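PDB 6KD0: vibralactone Cyclase from Boreostereum vibrans, which probably catalyses the cyclization that forms the fused bicyclic beta-lactone of vibralactone, as a member of the alpha/beta-hydrolase fold family. Local coordinates for residues A[7-12]-A[305-310]; A[83-88]-A[124-129]; A[99-104]-A[147-152]; A[210-215]-A[258-263]. All coordinates share one frame; numbering follows the deposited sequence.

From the N terminus, the irregular segment 7-12 pairs with 305-310 in interaction 1, closing a loop of almost the whole chain; the other three contacts are nested inside it. Interaction 2 joins strand 76-85 to strand 128-132, and before it closes the chain enters strand 97-101, where interaction 3 opens toward helix 144-158. These two contacts therefore cross along the sequence, and their nearest atoms lie about 5 Å apart. Interaction 4 follows in series, linking the loops after strand 203-207 and helix 239-249, its centre about 17 Å from that of interaction 3. Interactions 1, 2 and 3 all reach the same central sheet.

Interaction 1 of 4, residues A[7-12]-A[305-310]; sequences LDEGLS and MYPGVP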
loop_
_atom_site.group_PDB
_atom_site.type_symbol
_atom_site.label_atom_id
_atom_site.label_comp_id
_atom_site.label_asym_id
_atom_site.label_seq_id
_atom_site.Cartn_x
_atom_site.Cartn_y
_atom_site.Cartn_z
ATOM N N LEU A 7 21.465 3.655 4.258
ATOM C CA LEU A 7 21.729 4.107 5.650
ATOM C C LEU A 7 21.046 5.401 6.143
ATOM O O LEU A 7 20.030 5.239 6.823
ATOM C CB LEU A 7 23.251 4.126 5.844
ATOM C CG LEU A 7 23.804 3.159 6.885
ATOM C CD1 LEU A 7 25.243 2.815 6.606
ATOM C CD2 LEU A 7 23.680 3.736 8.280
ATOM N N ASP A 8 21.627 6.596 5.935
ATOM C CA ASP A 8 21.142 7.868 6.549
ATOM C C ASP A 8 20.981 9.033 5.564
ATOM O O ASP A 8 20.848 8.764 4.374
ATOM C CB ASP A 8 22.078 8.389 7.654
ATOM C CG ASP A 8 23.551 8.018 7.531
ATOM O OD1 ASP A 8 23.833 6.836 7.432
ATOM O OD2 ASP A 8 24.398 8.915 7.585
ATOM N N GLU A 9 20.947 10.244 6.161
ATOM C CA GLU A 9 20.883 11.679 5.699
ATOM C C GLU A 9 19.967 12.527 6.594
ATOM O O GLU A 9 19.249 13.367 6.030
ATOM C CB GLU A 9 20.574 11.940 4.216
ATOM C CG GLU A 9 19.098 11.833 3.834
ATOM C CD GLU A 9 18.871 11.735 2.342
ATOM O OE1 GLU A 9 18.740 12.789 1.699
ATOM O OE2 GLU A 9 18.842 10.613 1.825
ATOM N N GLY A 10 20.035 12.396 7.923
ATOM C CA GLY A 10 19.066 13.165 8.726
ATOM C C GLY A 10 17.641 12.824 8.287
ATOM O O GLY A 10 16.856 13.708 8.019
ATOM N N LEU A 11 17.361 11.541 8.162
ATOM C CA LEU A 11 16.062 11.029 7.736
ATOM C C LEU A 11 14.939 11.483 8.663
ATOM O O LEU A 11 13.827 11.740 8.194
ATOM C CB LEU A 11 16.112 9.502 7.645
ATOM C CG LEU A 11 16.853 8.979 6.413
ATOM C CD1 LEU A 11 16.537 7.535 6.116
ATOM C CD2 LEU A 11 16.528 9.812 5.188
ATOM N N SER A 12 15.210 11.623 9.961
ATOM C CA SER A 12 14.183 11.952 10.943
ATOM C C SER A 12 14.288 13.374 11.491
ATOM O O SER A 12 13.680 13.686 12.522
ATOM C CB SER A 12 14.207 10.943 12.087
ATOM O OG SER A 12 15.517 10.747 12.561
ATOM N N MET A 305 13.227 7.542 -1.284
ATOM C CA MET A 305 13.180 7.945 0.116
ATOM C C MET A 305 12.745 9.406 0.240
ATOM O O MET A 305 13.283 10.284 -0.450
ATOM C CB MET A 305 14.547 7.729 0.781
ATOM C CG MET A 305 14.657 8.329 2.181
ATOM S SD MET A 305 13.577 7.539 3.422
ATOM C CE MET A 305 14.292 5.884 3.515
ATOM N N TYR A 306 11.771 9.671 1.113
ATOM C CA TYR A 306 11.353 11.027 1.458
ATOM C C TYR A 306 11.853 11.365 2.854
ATOM O O TYR A 306 11.194 11.043 3.856
ATOM C CB TYR A 306 9.830 11.174 1.368
ATOM C CG TYR A 306 9.368 11.350 -0.056
ATOM C CD1 TYR A 306 9.406 10.292 -0.954
ATOM C CD2 TYR A 306 8.936 12.591 -0.516
ATOM C CE1 TYR A 306 9.008 10.461 -2.262
ATOM C CE2 TYR A 306 8.530 12.768 -1.829
ATOM C CZ TYR A 306 8.565 11.700 -2.691
ATOM O OH TYR A 306 8.171 11.863 -4.002
ATOM N N PRO A 307 13.021 12.000 2.983
ATOM C CA PRO A 307 13.543 12.304 4.319
ATOM C C PRO A 307 12.718 13.370 5.024
ATOM O O PRO A 307 12.092 14.228 4.398
ATOM C CB PRO A 307 14.974 12.796 4.057
ATOM C CG PRO A 307 15.092 13.024 2.600
ATOM C CD PRO A 307 13.956 12.348 1.898
ATOM N N GLY A 308 12.716 13.290 6.351
ATOM C CA GLY A 308 12.125 14.322 7.186
ATOM C C GLY A 308 10.614 14.416 7.165
ATOM O O GLY A 308 10.066 15.414 7.656
ATOM N N VAL A 309 9.917 13.428 6.613
ATOM C CA VAL A 309 8.455 13.442 6.679
ATOM C C VAL A 309 7.939 12.127 7.252
ATOM O O VAL A 309 8.582 11.073 7.094
ATOM C CB VAL A 309 7.828 13.736 5.308
ATOM C CG1 VAL A 309 7.976 15.219 5.003
ATOM C CG2 VAL A 309 8.478 12.907 4.234
ATOM N N PRO A 310 6.793 12.151 7.921
ATOM C CA PRO A 310 6.301 10.964 8.620
ATOM C C PRO A 310 5.490 10.025 7.725
ATOM O O PRO A 310 5.132 10.318 6.582
ATOM C CB PRO A 310 5.420 11.571 9.709
ATOM C CG PRO A 310 4.841 12.770 9.049
ATOM C CD PRO A 310 5.979 13.341 8.238
#
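Leu11 of the N-terminal arm lies against Met305 and Pro307 on strand 301-307, an outermost strand of the alpha/beta-hydrolase sheet. Its CB bond does not aim at the strand, but CG stands anti to the carbonyl carbon (chi1 -76°), and from there both methyls reach it. CD2 meets Pro307 CB at 3.5 Å and also touches CG of Met305. CD1 goes to the thioether end, with Met305 CE 3.8 Å away and SD only slightly farther. The methionine is bent at chi2 and chi3, which brings its sulfur and terminal methyl across the leucine branches at a slant. Helix 284-296 lies against this cluster, Arg284 touching Leu11 and Met305 and Leu288 touching Met305. At the more exposed end, the Glu9 carboxylate passes near the proline ring, its OE1 3.8 Å from Pro307 CG, although this glutamate is poorly ordered. Pro307 and Gly308 occupy the corner of a type II turn from Tyr306 to Val309, Gly308 with positive phi. That turn presents an amide to the arm: Gly308 N donates to Leu11 O at 2.7 Å.

Interaction 2 of 4, residues A[83-88]-A[124-129]; sequences YIPTSS and KLQVCA
An antiparallel strand pairing, continued by a water-bridged side-chain contact, joins the end of strand 76-85 to the start of strand 128-132 in the central sheet. Tyr83 and Ala129 form a hydrogen-bonded pair: Tyr83 N donates to Ala129 O at 2.8 Å, and Ala129 N returns a bond of 2.9 Å to Tyr83 O. The same Tyr83 O also receives a CA-H contact from Cys128. Both side chains of the pair point to one face, where Tyr83 CD1 packs on Ala129 CB at 3.9 Å while Ala129 O lies at the ring edge. Two residues on, Pro85 sets its CD 3.4 Å from Val127 O and 3.9 Å from Cys128 SG. Gln126, just after helix 115-125 and with positive phi, has its chain bent at chi2 (-67°), which brings the amide beside Pro85 CB. One water accepts from both Ser87 OG and Gln126 NE2; a second donates to Gln126 OE1 and accepts from Ser88 N. Gln126 NE2 also bonds Asp123 O. With an alanine in place of Gln126, both waters would probably lose their partner on this side, and a gap would open beside Pro85. Strand 64-73 flanks strand 76-85 on its other edge, Leu118 of helix 115-125 covers the Tyr83 and Ala129 face, and Asp115 of that helix holds the tyrosine hydroxyl.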
loop_
_atom_site.group_PDB
_atom_site.type_symbol
_atom_site.label_atom_id
_atom_site.label_comp_id
_atom_site.label_asym_id
_atom_site.label_seq_id
_atom_site.Cartn_x
_atom_site.Cartn_y
_atom_site.Cartn_z
ATOM N N TYR A 83 -12.384 0.791 -11.455
ATOM C CA TYR A 83 -12.221 2.129 -12.000
ATOM C C TYR A 83 -11.774 1.921 -13.438
ATOM O O TYR A 83 -10.658 1.437 -13.674
ATOM C CB TYR A 83 -11.174 2.935 -11.213
ATOM C CG TYR A 83 -11.449 3.067 -9.728
ATOM C CD1 TYR A 83 -11.215 1.995 -8.861
ATOM C CD2 TYR A 83 -11.932 4.254 -9.188
ATOM C CE1 TYR A 83 -11.478 2.103 -7.511
ATOM C CE2 TYR A 83 -12.195 4.372 -7.827
ATOM C CZ TYR A 83 -11.962 3.287 -6.997
ATOM O OH TYR A 83 -12.231 3.387 -5.646
ATOM N N ILE A 84 -12.635 2.269 -14.391
ATOM C CA ILE A 84 -12.514 1.840 -15.776
ATOM C C ILE A 84 -12.409 3.087 -16.643
ATOM O O ILE A 84 -13.311 3.925 -16.607
ATOM C CB ILE A 84 -13.724 0.989 -16.197
ATOM C CG1 ILE A 84 -13.908 -0.166 -15.207
ATOM C CG2 ILE A 84 -13.585 0.550 -17.661
ATOM C CD1 ILE A 84 -15.315 -0.720 -15.131
ATOM N N PRO A 85 -11.327 3.266 -17.413
ATOM C CA PRO A 85 -11.242 4.421 -18.317
ATOM C C PRO A 85 -12.231 4.293 -19.458
ATOM O O PRO A 85 -12.438 3.207 -20.006
ATOM C CB PRO A 85 -9.801 4.379 -18.842
ATOM C CG PRO A 85 -9.281 3.027 -18.538
ATOM C CD PRO A 85 -10.136 2.403 -17.467
ATOM N N THR A 86 -12.837 5.428 -19.822
ATOM C CA THR A 86 -13.846 5.451 -20.873
ATOM C C THR A 86 -13.669 6.654 -21.782
ATOM O O THR A 86 -14.657 7.184 -22.293
ATOM C CB THR A 86 -15.271 5.471 -20.310
ATOM O OG1 THR A 86 -15.483 6.679 -19.568
ATOM C CG2 THR A 86 -15.545 4.278 -19.432
ATOM N N SER A 87 -12.430 7.121 -21.970
ATOM C CA SER A 87 -12.189 8.236 -22.883
ATOM C C SER A 87 -11.885 7.792 -24.309
ATOM O O SER A 87 -12.034 8.595 -25.239
ATOM C CB SER A 87 -11.057 9.125 -22.366
ATOM O OG SER A 87 -9.857 8.398 -22.163
ATOM N N SER A 88 -11.448 6.550 -24.507
ATOM C CA SER A 88 -11.254 6.049 -25.861
ATOM C C SER A 88 -12.584 6.014 -26.615
ATOM O O SER A 88 -13.617 5.664 -26.034
ATOM C CB SER A 88 -10.646 4.651 -25.833
ATOM O OG SER A 88 -10.615 4.094 -27.135
ATOM N N LYS A 124 -5.364 8.799 -15.890
ATOM C CA LYS A 124 -4.032 9.272 -16.250
ATOM C C LYS A 124 -3.227 8.175 -16.923
ATOM O O LYS A 124 -2.534 8.428 -17.908
ATOM C CB LYS A 124 -3.305 9.795 -15.014
ATOM C CG LYS A 124 -1.818 10.050 -15.226
ATOM C CD LYS A 124 -1.466 11.510 -15.026
ATOM C CE LYS A 124 -0.041 11.801 -15.512
ATOM N NZ LYS A 124 -0.056 12.667 -16.726
ATOM N N LEU A 125 -3.330 6.943 -16.426
ATOM C CA LEU A 125 -2.496 5.847 -16.901
ATOM C C LEU A 125 -3.179 4.997 -17.956
ATOM O O LEU A 125 -2.510 4.165 -18.596
ATOM C CB LEU A 125 -2.098 4.953 -15.723
ATOM C CG LEU A 125 -0.775 5.283 -15.046
ATOM C CD1 LEU A 125 -0.573 6.776 -14.916
ATOM C CD2 LEU A 125 -0.694 4.599 -13.697
ATOM N N GLN A 126 -4.483 5.176 -18.132
ATOM C CA GLN A 126 -5.301 4.284 -18.943
ATOM C C GLN A 126 -5.151 2.835 -18.470
ATOM O O GLN A 126 -4.741 1.947 -19.216
ATOM C CB GLN A 126 -4.948 4.442 -20.425
ATOM C CG GLN A 126 -5.290 5.836 -20.965
ATOM C CD GLN A 126 -6.788 6.094 -20.994
ATOM O OE1 GLN A 126 -7.507 5.517 -21.801
ATOM N NE2 GLN A 126 -7.266 6.938 -20.088
ATOM N N VAL A 127 -5.488 2.613 -17.195
ATOM C CA VAL A 127 -5.536 1.272 -16.624
ATOM C C VAL A 127 -6.843 1.147 -15.863
ATOM O O VAL A 127 -7.413 2.141 -15.418
ATOM C CB VAL A 127 -4.347 0.969 -15.681
ATOM C CG1 VAL A 127 -3.010 1.178 -16.401
ATOM C CG2 VAL A 127 -4.434 1.831 -14.430
ATOM N N CYS A 128 -7.324 -0.089 -15.734
ATOM C CA CYS A 128 -8.432 -0.404 -14.846
ATOM C C CYS A 128 -7.870 -0.629 -13.449
ATOM O O CYS A 128 -6.976 -1.457 -13.268
ATOM C CB CYS A 128 -9.183 -1.651 -15.309
ATOM S SG CYS A 128 -9.902 -1.468 -16.948
ATOM N N ALA A 129 -8.382 0.109 -12.477
ATOM C CA ALA A 129 -7.962 -0.047 -11.093
ATOM C C ALA A 129 -8.998 -0.855 -10.329
ATOM O O ALA A 129 -10.193 -0.808 -10.629
ATOM C CB ALA A 129 -7.759 1.302 -10.413
HETATM O O HOH W 1 -10.042 8.192 -19.416
HETATM O O HOH W 2 -10.187 5.137 -22.356
#

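Interaction 3 of 4, residues A[99-104]-A[147-152]; sequences YWVHCG and KDVYAG
Strand 99-101 and helix 147-152 run nearly antiparallel, their N-to-C directions 166° apart and their axes 10.2 Å from each other at closest approach. This is a helix packed on the central sheet of the alpha/beta-hydrolase fold, and side chains including Tyr99, Val101 and Val149 fill the interface. Tyr99 spans the gap: with CG anti to the backbone N (chi1 -176°), the ring extends to the helix and its hydroxyl ends among backbone atoms. There Tyr99 OH donates a weak hydrogen bond to Val149 O at 2.7 Å. The hydroxyl oxygen also lies 3.2 Å from Gly152 CA, and a CB at this position would clash with it, so the glycine lets the phenol come this close. Carbon CE1 of Tyr99 rests 3.5 Å from Gly152 O, whereas the other carbon beside CZ, CE2, meets Val149 CG1 at 4.0 Å, with that methyl in the ring plane at the edge. The two valines reach toward each other tip to tip: Val101 CG1 touches Val149 CG2 at 3.8 Å, and Val101 CG2 approaches Val149 CG1. A phenylalanine in place of Tyr99 would probably keep much of the ring contact but leave Val149 O without its phenolic donor and a small gap over Gly152. In the sheet, strand 97-101 lies between strands 128-132 and 171-176, and Tyr99 touches side chains of both. Helix 178-192 packs alongside, its Leu182 against Val149 and its Ser183 against Val101.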
loop_
_atom_site.group_PDB
_atom_site.type_symbol
_atom_site.label_atom_id
_atom_site.label_comp_id
_atom_site.label_asym_id
_atom_site.label_seq_id
_atom_site.Cartn_x
_atom_site.Cartn_y
_atom_site.Cartn_z
ATOM N N TYR A 99 -4.203 -3.454 -9.196
ATOM C CA TYR A 99 -4.930 -3.951 -8.024
ATOM C C TYR A 99 -4.365 -3.236 -6.801
ATOM O O TYR A 99 -3.193 -3.422 -6.468
ATOM C CB TYR A 99 -4.780 -5.465 -7.911
ATOM C CG TYR A 99 -5.563 -6.097 -6.793
ATOM C CD1 TYR A 99 -6.901 -6.430 -6.984
ATOM C CD2 TYR A 99 -4.961 -6.412 -5.578
ATOM C CE1 TYR A 99 -7.644 -7.023 -5.994
ATOM C CE2 TYR A 99 -5.706 -7.009 -4.560
ATOM C CZ TYR A 99 -7.049 -7.319 -4.792
ATOM O OH TYR A 99 -7.811 -7.930 -3.827
ATOM N N TRP A 100 -5.191 -2.423 -6.144
ATOM C CA TRP A 100 -4.748 -1.483 -5.120
ATOM C C TRP A 100 -5.257 -1.914 -3.751
ATOM O O TRP A 100 -6.452 -2.216 -3.593
ATOM C CB TRP A 100 -5.230 -0.061 -5.454
ATOM C CG TRP A 100 -4.968 0.879 -4.340
ATOM C CD1 TRP A 100 -5.785 1.124 -3.262
ATOM C CD2 TRP A 100 -3.777 1.646 -4.125
ATOM N NE1 TRP A 100 -5.181 2.020 -2.412
ATOM C CE2 TRP A 100 -3.954 2.362 -2.921
ATOM C CE3 TRP A 100 -2.590 1.823 -4.849
ATOM C CZ2 TRP A 100 -2.984 3.233 -2.420
ATOM C CZ3 TRP A 100 -1.623 2.687 -4.340
ATOM C CH2 TRP A 100 -1.831 3.376 -3.136
ATOM N N VAL A 101 -4.359 -1.938 -2.759
ATOM C CA VAL A 101 -4.688 -2.355 -1.395
ATOM C C VAL A 101 -4.501 -1.172 -0.449
ATOM O O VAL A 101 -3.365 -0.734 -0.183
ATOM C CB VAL A 101 -3.842 -3.546 -0.939
ATOM C CG1 VAL A 101 -4.462 -4.170 0.326
ATOM C CG2 VAL A 101 -3.727 -4.551 -2.062
ATOM N N HIS A 102 -5.613 -0.726 0.144
ATOM C CA HIS A 102 -5.632 0.483 0.960
ATOM C C HIS A 102 -4.948 0.284 2.317
ATOM O O HIS A 102 -4.720 -0.838 2.787
ATOM C CB HIS A 102 -7.087 0.952 1.162
ATOM C CG HIS A 102 -7.864 0.100 2.116
ATOM N ND1 HIS A 102 -7.680 0.152 3.481
ATOM C CD2 HIS A 102 -8.837 -0.819 1.902
ATOM C CE1 HIS A 102 -8.486 -0.718 4.067
ATOM N NE2 HIS A 102 -9.202 -1.318 3.130
ATOM N N CYS A 103 -4.676 1.409 2.972
ATOM C CA CYS A 103 -3.960 1.462 4.236
ATOM C C CYS A 103 -4.911 1.309 5.421
ATOM O O CYS A 103 -6.132 1.133 5.274
ATOM C CB CYS A 103 -3.210 2.782 4.364
ATOM S SG CYS A 103 -4.313 4.158 4.848
ATOM N N GLY A 104 -4.330 1.410 6.616
ATOM C CA GLY A 104 -5.122 1.556 7.820
ATOM C C GLY A 104 -4.683 0.716 8.997
ATOM O O GLY A 104 -5.502 0.466 9.889
ATOM N N LYS A 147 -5.998 -13.050 3.316
ATOM C CA LYS A 147 -6.742 -13.986 2.486
ATOM C C LYS A 147 -7.802 -13.270 1.654
ATOM O O LYS A 147 -8.012 -13.627 0.493
ATOM C CB LYS A 147 -7.356 -15.087 3.349
ATOM C CG LYS A 147 -6.319 -16.105 3.853
ATOM C CD LYS A 147 -7.005 -17.298 4.537
ATOM C CE LYS A 147 -5.990 -18.275 5.123
ATOM N NZ LYS A 147 -4.962 -18.686 4.115
ATOM N N ASP A 148 -8.474 -12.248 2.218
ATOM C CA ASP A 148 -9.417 -11.451 1.426
ATOM C C ASP A 148 -8.711 -10.736 0.283
ATOM O O ASP A 148 -9.214 -10.701 -0.844
ATOM C CB ASP A 148 -10.133 -10.412 2.290
ATOM C CG ASP A 148 -11.158 -11.026 3.253
ATOM O OD1 ASP A 148 -11.408 -12.254 3.216
ATOM O OD2 ASP A 148 -11.716 -10.249 4.056
ATOM N N VAL A 149 -7.556 -10.134 0.566
ATOM C CA VAL A 149 -6.799 -9.453 -0.485
ATOM C C VAL A 149 -6.452 -10.435 -1.595
ATOM O O VAL A 149 -6.559 -10.123 -2.795
ATOM C CB VAL A 149 -5.543 -8.799 0.120
ATOM C CG1 VAL A 149 -4.592 -8.310 -0.977
ATOM C CG2 VAL A 149 -5.949 -7.628 1.056
ATOM N N TYR A 150 -6.083 -11.656 -1.215
ATOM C CA TYR A 150 -5.706 -12.649 -2.215
ATOM C C TYR A 150 -6.912 -13.111 -3.018
ATOM O O TYR A 150 -6.825 -13.285 -4.238
ATOM C CB TYR A 150 -5.038 -13.839 -1.535
ATOM C CG TYR A 150 -4.305 -14.733 -2.501
ATOM C CD1 TYR A 150 -3.169 -14.279 -3.163
ATOM C CD2 TYR A 150 -4.721 -16.031 -2.726
ATOM C CE1 TYR A 150 -2.487 -15.101 -4.033
ATOM C CE2 TYR A 150 -4.037 -16.859 -3.602
ATOM C CZ TYR A 150 -2.935 -16.389 -4.246
ATOM O OH TYR A 150 -2.250 -17.224 -5.101
ATOM N N ALA A 151 -8.036 -13.365 -2.348
ATOM C CA ALA A 151 -9.250 -13.737 -3.072
ATOM C C ALA A 151 -9.644 -12.655 -4.080
ATOM O O ALA A 151 -10.055 -12.958 -5.209
ATOM C CB ALA A 151 -10.379 -13.995 -2.083
ATOM N N GLY A 152 -9.516 -11.391 -3.683
ATOM C CA GLY A 152 -9.803 -10.299 -4.591
ATOM C C GLY A 152 -8.855 -10.272 -5.768
ATOM O O GLY A 152 -9.258 -9.954 -6.891
#

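Interaction 4 of 4, residues A[210-215]-A[258-263]; sequences PTCHPE and SFSPLL
Two loops on the C-terminal half of the alpha/beta-hydrolase fold, one following strand 203-207 and the other preceding strand 273-278, are joined where Thr211, Cys212 and His213 meet residues 259-263. Thr211 O accepts from Leu262 N in the short 3-10 segment 261-263, at 3.0 Å. The ring of Pro261 presses on the same oxygen, its CD 3.2 Å away. Two residues on, His213 N points almost straight at Ser260 OG, 3.0 Å away with an N-H angle of 176°. The serine oxygen stands anti to its carbonyl carbon (chi1 -63°), beside the backbone N, and also hydrogen-bonds Pro254 O. Between these two bonds, Cys212 packs against the two leucines: its CB meets Leu262 CD2 at 3.7 Å, and SG meets Leu263 CD1 at 4.0 Å. The rings of His213 and Phe259 meet obliquely, planes at 52°, Phe259 CE2 lying 3.6 Å from CD2 of the imidazole, near its plane. His213 ND1 accepts from Glu215 N within the imidazole plane, which helps to fix the rotation of the ring. Because ND1 acts as an acceptor, the proton of a neutral His213 would probably reside on NE2, and Ser260 OG, gripped by two bonds, links its own loop, through Pro254 O, to the loop of His213.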
loop_
_atom_site.group_PDB
_atom_site.type_symbol
_atom_site.label_atom_id
_atom_site.label_comp_id
_atom_site.label_asym_id
_atom_site.label_seq_id
_atom_site.Cartn_x
_atom_site.Cartn_y
_atom_site.Cartn_z
ATOM N N PRO A 210 4.633 -2.147 6.903
ATOM C CA PRO A 210 5.244 -3.062 7.874
ATOM C C PRO A 210 5.616 -4.344 7.149
ATOM O O PRO A 210 4.974 -4.730 6.169
ATOM C CB PRO A 210 4.136 -3.297 8.915
ATOM C CG PRO A 210 2.838 -3.012 8.165
ATOM C CD PRO A 210 3.161 -2.056 7.043
ATOM N N THR A 211 6.716 -4.968 7.583
ATOM C CA THR A 211 7.188 -6.195 6.945
ATOM C C THR A 211 7.433 -7.334 7.915
ATOM O O THR A 211 7.557 -8.479 7.462
ATOM C CB THR A 211 8.484 -5.943 6.160
ATOM O OG1 THR A 211 9.528 -5.596 7.079
ATOM C CG2 THR A 211 8.285 -4.810 5.159
ATOM N N CYS A 212 7.493 -7.078 9.219
ATOM C CA CYS A 212 7.842 -8.143 10.145
ATOM C C CYS A 212 7.373 -7.774 11.538
ATOM O O CYS A 212 7.617 -6.656 12.001
ATOM C CB CYS A 212 9.363 -8.388 10.143
ATOM S SG CYS A 212 9.818 -9.909 10.976
ATOM N N HIS A 213 6.714 -8.716 12.199
ATOM C CA HIS A 213 6.417 -8.570 13.612
ATOM C C HIS A 213 7.716 -8.363 14.399
ATOM O O HIS A 213 8.704 -9.074 14.157
ATOM C CB HIS A 213 5.679 -9.810 14.108
ATOM C CG HIS A 213 4.953 -9.602 15.396
ATOM N ND1 HIS A 213 5.605 -9.335 16.582
ATOM C CD2 HIS A 213 3.629 -9.629 15.689
ATOM C CE1 HIS A 213 4.713 -9.202 17.549
ATOM N NE2 HIS A 213 3.508 -9.375 17.034
ATOM N N PRO A 214 7.760 -7.415 15.331
ATOM C CA PRO A 214 8.998 -7.206 16.109
ATOM C C PRO A 214 9.465 -8.444 16.854
ATOM O O PRO A 214 10.674 -8.666 17.009
ATOM C CB PRO A 214 8.603 -6.080 17.074
ATOM C CG PRO A 214 7.545 -5.325 16.337
ATOM C CD PRO A 214 6.750 -6.376 15.603
ATOM N N GLU A 215 8.538 -9.273 17.319
ATOM C CA GLU A 215 8.930 -10.483 18.025
ATOM C C GLU A 215 9.469 -11.559 17.093
ATOM O O GLU A 215 10.007 -12.556 17.580
ATOM C CB GLU A 215 7.745 -11.000 18.841
ATOM C CG GLU A 215 7.255 -9.948 19.839
ATOM C CD GLU A 215 6.208 -10.468 20.804
ATOM O OE1 GLU A 215 6.022 -9.841 21.870
ATOM O OE2 GLU A 215 5.566 -11.494 20.493
ATOM N N SER A 258 2.538 -15.453 6.479
ATOM C CA SER A 258 1.200 -14.901 6.269
ATOM C C SER A 258 0.939 -13.672 7.129
ATOM O O SER A 258 -0.051 -12.970 6.890
ATOM C CB SER A 258 0.112 -15.949 6.517
ATOM O OG SER A 258 -0.083 -16.227 7.904
ATOM N N PHE A 259 1.790 -13.400 8.123
ATOM C CA PHE A 259 1.768 -12.123 8.829
ATOM C C PHE A 259 2.996 -11.268 8.551
ATOM O O PHE A 259 2.869 -10.060 8.324
ATOM C CB PHE A 259 1.624 -12.328 10.348
ATOM C CG PHE A 259 1.517 -11.029 11.103
ATOM C CD1 PHE A 259 0.303 -10.370 11.198
ATOM C CD2 PHE A 259 2.639 -10.440 11.668
ATOM C CE1 PHE A 259 0.204 -9.155 11.870
ATOM C CE2 PHE A 259 2.547 -9.223 12.326
ATOM C CZ PHE A 259 1.329 -8.582 12.430
ATOM N N SER A 260 4.187 -11.872 8.553
ATOM C CA SER A 260 5.471 -11.188 8.428
ATOM C C SER A 260 6.067 -11.530 7.074
ATOM O O SER A 260 6.822 -12.508 6.963
ATOM C CB SER A 260 6.418 -11.625 9.545
ATOM O OG SER A 260 5.910 -11.273 10.805
ATOM N N PRO A 261 5.789 -10.754 6.024
ATOM C CA PRO A 261 6.267 -11.135 4.684
ATOM C C PRO A 261 7.781 -11.158 4.547
ATOM O O PRO A 261 8.285 -11.808 3.624
ATOM C CB PRO A 261 5.639 -10.074 3.770
ATOM C CG PRO A 261 5.320 -8.915 4.691
ATOM C CD PRO A 261 4.922 -9.564 5.984
ATOM N N LEU A 262 8.514 -10.431 5.402
ATOM C CA LEU A 262 9.968 -10.532 5.454
ATOM C C LEU A 262 10.441 -11.976 5.572
ATOM O O LEU A 262 11.528 -12.315 5.080
ATOM C CB LEU A 262 10.505 -9.724 6.639
ATOM C CG LEU A 262 12.017 -9.524 6.743
ATOM C CD1 LEU A 262 12.462 -8.449 5.744
ATOM C CD2 LEU A 262 12.405 -9.131 8.163
ATOM N N LEU A 263 9.637 -12.838 6.200
ATOM C CA LEU A 263 10.042 -14.180 6.602
ATOM C C LEU A 263 9.632 -15.283 5.617
ATOM O O LEU A 263 9.781 -16.468 5.944
ATOM C CB LEU A 263 9.462 -14.499 7.984
ATOM C CG LEU A 263 9.817 -13.476 9.070
ATOM C CD1 LEU A 263 9.247 -13.873 10.422
ATOM C CD2 LEU A 263 11.339 -13.287 9.168
#